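Local coordinates for protein CRISPR-associated endonuclease Cas9 (Campylobacter jejuni subsp. jejuni serotype O:2, PDB 5X2H) that is an RNA-guided endonuclease of bacterial CRISPR immunity that, in its natural form, cuts matching DNA with RuvC-like and HNH domains, at residues Met681-Ile686 against Ser738-Ser743; Glu756-Asn761 against Leu770-His775. All coordinates share one frame; numbering follows the deposited sequence.

Contact 1. Residues Met681-Ile686 against Ser738-Ser743; sequences MFRVDI and SLYKDS. With nucleotides of chain D.
V684 and L739 face each other as an antiparallel hydrogen-bonded pair: V684 N donates to L739 O at 2.9 Å, and L739 N returns to V684 O with an almost linear N-H...O angle of 178°. The strands run antiparallel.

Polar side chains gather on the face carrying R683, D685 and S738. R683 grips D685 side-on, NE to OD1 at 2.8 Å and NH2 to OD2, both through syn lone pairs and close to the guanidinium plane. S738 OG donates to the same D685 OD1 at 2.8 Å, but from above the carboxylate plane, 60° out of it, so OD1 receives two donors from different directions. R830 adds a second salt bridge at OD2. Y740 lies alongside the aliphatic part of R683, whose CD is 3.6 Å from Y740 CE2; a water joins R683 NH1 to Y740 OH.

Apolar contact occupies the other face. V684 CG1, set between its backbone N and carbonyl carbon (chi1 55°), reaches L739 CB at 3.6 Å, while I686 CG1 meets L739 CD1.

The DNA phosphate is held from both segments: M681 N (2.9 Å) and K741 NZ (2.7 Å) each donate to OP1 of DA3 of chain D.

Strand 683-689 is the middle of a three-stranded antiparallel sheet, between 733-740 and 695-700. F682 and R683 both face I700 in a classic beta bulge, and Y760 of strand 756-764 packs on V684 and L739.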
# COMPACT_ATOMS: atom_id res chain seq x y z
N MET A 681 -1.70 -15.91 -14.95
CA MET A 681 -2.76 -16.48 -15.78
C MET A 681 -4.03 -16.49 -14.93
O MET A 681 -4.36 -17.49 -14.28
CB MET A 681 -2.39 -17.88 -16.26
CG MET A 681 -3.40 -18.49 -17.22
SD MET A 681 -3.23 -20.29 -17.38
CE MET A 681 -1.46 -20.44 -17.62
N PHE A 682 -4.74 -15.37 -14.91
CA PHE A 682 -5.87 -15.24 -14.00
C PHE A 682 -7.08 -16.04 -14.45
O PHE A 682 -8.00 -16.24 -13.64
CB PHE A 682 -6.25 -13.76 -13.83
CG PHE A 682 -6.96 -13.15 -15.02
CD1 PHE A 682 -6.24 -12.61 -16.07
CD2 PHE A 682 -8.35 -13.08 -15.06
CE1 PHE A 682 -6.89 -12.04 -17.16
CE2 PHE A 682 -9.00 -12.51 -16.14
CZ PHE A 682 -8.27 -11.99 -17.19
N ARG A 683 -7.11 -16.50 -15.69
CA ARG A 683 -8.30 -17.16 -16.23
C ARG A 683 -7.88 -18.18 -17.29
O ARG A 683 -6.88 -17.99 -17.99
CB ARG A 683 -9.26 -16.12 -16.81
CG ARG A 683 -10.50 -16.67 -17.49
CD ARG A 683 -11.40 -15.53 -17.96
NE ARG A 683 -12.01 -15.80 -19.25
CZ ARG A 683 -12.72 -14.91 -19.94
NH1 ARG A 683 -12.90 -13.69 -19.46
NH2 ARG A 683 -13.24 -15.24 -21.11
N VAL A 684 -8.64 -19.27 -17.38
CA VAL A 684 -8.49 -20.24 -18.45
C VAL A 684 -9.88 -20.63 -18.93
O VAL A 684 -10.77 -20.91 -18.11
CB VAL A 684 -7.68 -21.48 -18.01
CG1 VAL A 684 -8.29 -22.13 -16.77
CG2 VAL A 684 -7.59 -22.49 -19.14
N ASP A 685 -10.08 -20.64 -20.24
CA ASP A 685 -11.37 -20.96 -20.84
C ASP A 685 -11.34 -22.40 -21.33
O ASP A 685 -10.47 -22.77 -22.13
CB ASP A 685 -11.70 -19.99 -21.97
CG ASP A 685 -12.00 -18.59 -21.47
OD1 ASP A 685 -12.04 -18.39 -20.23
OD2 ASP A 685 -12.18 -17.68 -22.31
N ILE A 686 -12.29 -23.20 -20.86
CA ILE A 686 -12.35 -24.62 -21.17
C ILE A 686 -13.33 -24.83 -22.31
O ILE A 686 -14.48 -24.36 -22.26
CB ILE A 686 -12.76 -25.44 -19.93
CG1 ILE A 686 -11.72 -25.27 -18.82
CG2 ILE A 686 -12.95 -26.91 -20.29
CD1 ILE A 686 -10.30 -25.55 -19.27
N SER A 738 -15.41 -20.71 -17.83
CA SER A 738 -14.14 -20.06 -17.52
C SER A 738 -13.73 -20.41 -16.10
O SER A 738 -14.56 -20.37 -15.19
CB SER A 738 -14.26 -18.54 -17.68
OG SER A 738 -14.59 -18.19 -19.01
N LEU A 739 -12.46 -20.76 -15.92
CA LEU A 739 -11.93 -21.09 -14.62
C LEU A 739 -10.98 -20.00 -14.15
O LEU A 739 -10.17 -19.48 -14.93
CB LEU A 739 -11.20 -22.44 -14.64
CG LEU A 739 -12.03 -23.66 -15.01
CD1 LEU A 739 -11.19 -24.92 -14.90
CD2 LEU A 739 -13.28 -23.75 -14.13
N TYR A 740 -11.09 -19.65 -12.87
CA TYR A 740 -10.18 -18.75 -12.19
C TYR A 740 -9.57 -19.51 -11.02
O TYR A 740 -10.03 -20.58 -10.64
CB TYR A 740 -10.90 -17.49 -11.70
CG TYR A 740 -11.76 -16.82 -12.75
CD1 TYR A 740 -13.05 -17.28 -13.02
CD2 TYR A 740 -11.30 -15.71 -13.45
CE1 TYR A 740 -13.84 -16.67 -13.98
CE2 TYR A 740 -12.09 -15.09 -14.41
CZ TYR A 740 -13.35 -15.57 -14.67
OH TYR A 740 -14.14 -14.96 -15.62
N LYS A 741 -8.51 -18.93 -10.45
CA LYS A 741 -7.89 -19.54 -9.28
C LYS A 741 -8.93 -19.74 -8.19
O LYS A 741 -9.70 -18.83 -7.86
CB LYS A 741 -6.74 -18.67 -8.78
CG LYS A 741 -5.52 -18.71 -9.69
CD LYS A 741 -4.36 -17.89 -9.13
CE LYS A 741 -3.12 -18.05 -9.99
NZ LYS A 741 -3.38 -17.71 -11.42
N ASP A 742 -8.97 -20.96 -7.64
CA ASP A 742 -9.90 -21.40 -6.60
C ASP A 742 -11.33 -21.54 -7.10
O ASP A 742 -12.27 -21.53 -6.29
CB ASP A 742 -9.85 -20.48 -5.37
CG ASP A 742 -8.59 -20.68 -4.56
OD1 ASP A 742 -8.03 -21.80 -4.58
OD2 ASP A 742 -8.15 -19.72 -3.90
N SER A 743 -11.53 -21.68 -8.40
CA SER A 743 -12.83 -22.11 -8.90
C SER A 743 -13.10 -23.54 -8.46
O SER A 743 -12.18 -24.36 -8.37
CB SER A 743 -12.89 -22.03 -10.43
OG SER A 743 -12.97 -20.69 -10.87
P DA D 3 -0.07 -18.86 -12.92
OP1 DA D 3 -0.98 -17.71 -12.73
OP2 DA D 3 -0.62 -20.24 -12.92
O5' DA D 3 0.77 -18.67 -14.27
C5' DA D 3 1.60 -17.51 -14.42
C4' DA D 3 2.91 -17.86 -15.12
O4' DA D 3 3.84 -18.43 -14.17
C3' DA D 3 2.79 -18.86 -16.27
O3' DA D 3 3.55 -18.42 -17.38
C2' DA D 3 3.35 -20.16 -15.67
C1' DA D 3 4.38 -19.63 -14.68
N9 DA D 3 4.63 -20.54 -13.55
C8 DA D 3 3.70 -21.07 -12.70
N7 DA D 3 4.21 -21.85 -11.78
C5 DA D 3 5.57 -21.83 -12.04
C6 DA D 3 6.67 -22.45 -11.42
N6 DA D 3 6.56 -23.26 -10.36
N1 DA D 3 7.90 -22.22 -11.93
C2 DA D 3 8.00 -21.42 -12.99
N3 DA D 3 7.05 -20.77 -13.66
C4 DA D 3 5.84 -21.02 -13.13
O HOH W 1 -7.44 -16.36 -11.18
O HOH W 2 -13.22 -12.86 -16.52

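Contact 2. Residues Glu756-Asn761 against Leu770-His775; sequences EFVYYN and LIVSKH
Y759 and S773 form the antiparallel hydrogen-bonded pair at the heart of this hairpin: Y759 N donates to S773 O at 3.0 Å with an angle of 168°, and S773 N answers to Y759 O with a more bent 147°. A further bond, N761 N to I771 O at 2.8 Å, continues the pairing toward the hairpin turn.

The close packing lies on the face of V758, Y760 and V772. V758 CG2 meets V772 CB at 3.6 Å, the two valines crossing at a slant. L770 CD2 approaches the Y760 ring at its edge, in plane, 3.6 Å from CE1; Y760 CG lies anti to its own N (chi1 162°), which helps set the ring beside this methyl. I745 and A800 of the flanking strands pack on V758 and V772 respectively.

The N761 and I771 side is more open to solvent, both being partly exposed, and N761 CB rests 3.8 Å from I771 CG2. The H775 end is the loose part. There the link between the backbones is a water, which donates to F757 O and accepts from H775 N at 2.9 Å. Y759 CE2 still touches H775 CB, while Y759 OH bonds to V626 and K628 and the H775 ring stacks on F625.

Backbone bonds thus fix the register and V758, V772, L770 and the Y760 ring pack on one face, whereas at the H775 end a water bridges F757 O and H775 N.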
# COMPACT_ATOMS: atom_id res chain seq x y z
N GLU A 756 -14.92 -36.24 -8.25
CA GLU A 756 -14.55 -35.59 -7.00
C GLU A 756 -14.60 -34.08 -7.16
O GLU A 756 -14.15 -33.54 -8.17
CB GLU A 756 -13.14 -36.01 -6.54
CG GLU A 756 -13.03 -37.46 -6.10
CD GLU A 756 -13.80 -37.76 -4.83
OE1 GLU A 756 -14.17 -38.93 -4.61
OE2 GLU A 756 -14.03 -36.82 -4.03
N PHE A 757 -15.15 -33.41 -6.15
CA PHE A 757 -15.09 -31.96 -6.07
C PHE A 757 -13.69 -31.54 -5.63
O PHE A 757 -13.20 -31.98 -4.59
CB PHE A 757 -16.13 -31.42 -5.09
CG PHE A 757 -17.54 -31.54 -5.57
CD1 PHE A 757 -18.06 -30.62 -6.47
CD2 PHE A 757 -18.37 -32.55 -5.11
CE1 PHE A 757 -19.36 -30.71 -6.91
CE2 PHE A 757 -19.68 -32.66 -5.56
CZ PHE A 757 -20.17 -31.73 -6.46
N VAL A 758 -13.04 -30.69 -6.44
CA VAL A 758 -11.72 -30.17 -6.12
C VAL A 758 -11.70 -28.69 -6.46
O VAL A 758 -12.52 -28.19 -7.24
CB VAL A 758 -10.60 -30.91 -6.89
CG1 VAL A 758 -10.57 -32.39 -6.52
CG2 VAL A 758 -10.78 -30.73 -8.39
N TYR A 759 -10.74 -27.98 -5.87
CA TYR A 759 -10.50 -26.58 -6.21
C TYR A 759 -9.45 -26.52 -7.31
O TYR A 759 -8.37 -27.10 -7.18
CB TYR A 759 -10.05 -25.79 -4.99
CG TYR A 759 -11.17 -25.32 -4.10
CD1 TYR A 759 -12.05 -24.33 -4.52
CD2 TYR A 759 -11.35 -25.85 -2.83
CE1 TYR A 759 -13.08 -23.89 -3.71
CE2 TYR A 759 -12.37 -25.41 -2.01
CZ TYR A 759 -13.24 -24.44 -2.45
OH TYR A 759 -14.26 -24.01 -1.64
N TYR A 760 -9.77 -25.82 -8.40
CA TYR A 760 -8.79 -25.55 -9.44
C TYR A 760 -7.76 -24.55 -8.92
O TYR A 760 -8.12 -23.52 -8.34
CB TYR A 760 -9.50 -25.01 -10.69
CG TYR A 760 -8.59 -24.31 -11.67
CD1 TYR A 760 -7.94 -25.01 -12.68
CD2 TYR A 760 -8.39 -22.94 -11.60
CE1 TYR A 760 -7.12 -24.37 -13.58
CE2 TYR A 760 -7.57 -22.28 -12.49
CZ TYR A 760 -6.93 -23.00 -13.48
OH TYR A 760 -6.11 -22.35 -14.37
N ASN A 761 -6.48 -24.86 -9.11
CA ASN A 761 -5.40 -24.00 -8.67
C ASN A 761 -4.61 -23.38 -9.81
O ASN A 761 -4.25 -22.20 -9.74
CB ASN A 761 -4.42 -24.76 -7.76
CG ASN A 761 -5.02 -25.09 -6.41
OD1 ASN A 761 -5.98 -24.45 -5.97
ND2 ASN A 761 -4.44 -26.07 -5.74
N LEU A 770 -3.75 -29.77 -15.12
CA LEU A 770 -4.30 -29.02 -14.01
C LEU A 770 -3.54 -29.32 -12.72
O LEU A 770 -2.98 -30.40 -12.54
CB LEU A 770 -5.78 -29.34 -13.78
CG LEU A 770 -6.79 -29.03 -14.88
CD1 LEU A 770 -8.17 -29.54 -14.47
CD2 LEU A 770 -6.84 -27.55 -15.21
N ILE A 771 -3.54 -28.33 -11.83
CA ILE A 771 -3.19 -28.51 -10.43
C ILE A 771 -4.47 -28.27 -9.64
O ILE A 771 -5.12 -27.23 -9.79
CB ILE A 771 -2.08 -27.55 -9.98
CG1 ILE A 771 -0.75 -27.89 -10.67
CG2 ILE A 771 -1.94 -27.56 -8.47
CD1 ILE A 771 0.36 -26.87 -10.42
N VAL A 772 -4.85 -29.25 -8.81
CA VAL A 772 -6.07 -29.16 -8.02
C VAL A 772 -5.75 -29.55 -6.58
O VAL A 772 -4.72 -30.18 -6.29
CB VAL A 772 -7.20 -30.06 -8.57
CG1 VAL A 772 -7.47 -29.75 -10.04
CG2 VAL A 772 -6.87 -31.52 -8.38
N SER A 773 -6.64 -29.17 -5.67
CA SER A 773 -6.42 -29.40 -4.25
C SER A 773 -7.73 -29.77 -3.58
O SER A 773 -8.82 -29.49 -4.09
CB SER A 773 -5.81 -28.17 -3.57
OG SER A 773 -6.63 -27.03 -3.75
N LYS A 774 -7.61 -30.43 -2.43
CA LYS A 774 -8.78 -30.84 -1.66
C LYS A 774 -9.25 -29.67 -0.79
O LYS A 774 -8.44 -28.91 -0.27
CB LYS A 774 -8.43 -32.05 -0.79
CG LYS A 774 -9.62 -32.67 -0.06
CD LYS A 774 -9.27 -34.08 0.40
CE LYS A 774 -10.41 -34.72 1.19
NZ LYS A 774 -10.45 -34.23 2.59
N HIS A 775 -10.57 -29.56 -0.64
CA HIS A 775 -11.15 -28.36 -0.03
C HIS A 775 -10.59 -28.11 1.36
O HIS A 775 -10.18 -26.98 1.68
CB HIS A 775 -12.68 -28.48 0.01
CG HIS A 775 -13.19 -29.45 1.03
ND1 HIS A 775 -13.23 -30.81 0.80
CD2 HIS A 775 -13.66 -29.27 2.29
CE1 HIS A 775 -13.72 -31.42 1.87
NE2 HIS A 775 -13.98 -30.51 2.79
O HOH W 3 -12.37 -31.20 -2.26

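From the N terminus, 681-686 is reached first, and contact 1 closes a 51-residue excursion when 738-743 returns beside it. Contact 2 follows in series, closing the short hairpin between 756-761 and 770-775; the two loops neither nest nor cross. Their centres lie about 12 Å apart, and the type II turn Y740-S743 leads from strand 733-740 of the three-stranded sheet into strand 744-748 of the six-stranded one. There Y760 spans the junction: its O lies 2.8 Å from D742 N and its N 2.8 Å from S743 O, probable hydrogen bonds. The phosphate-binding loop ends of the three-stranded sheet are thus tied to the hairpin in the PI-CTD family region.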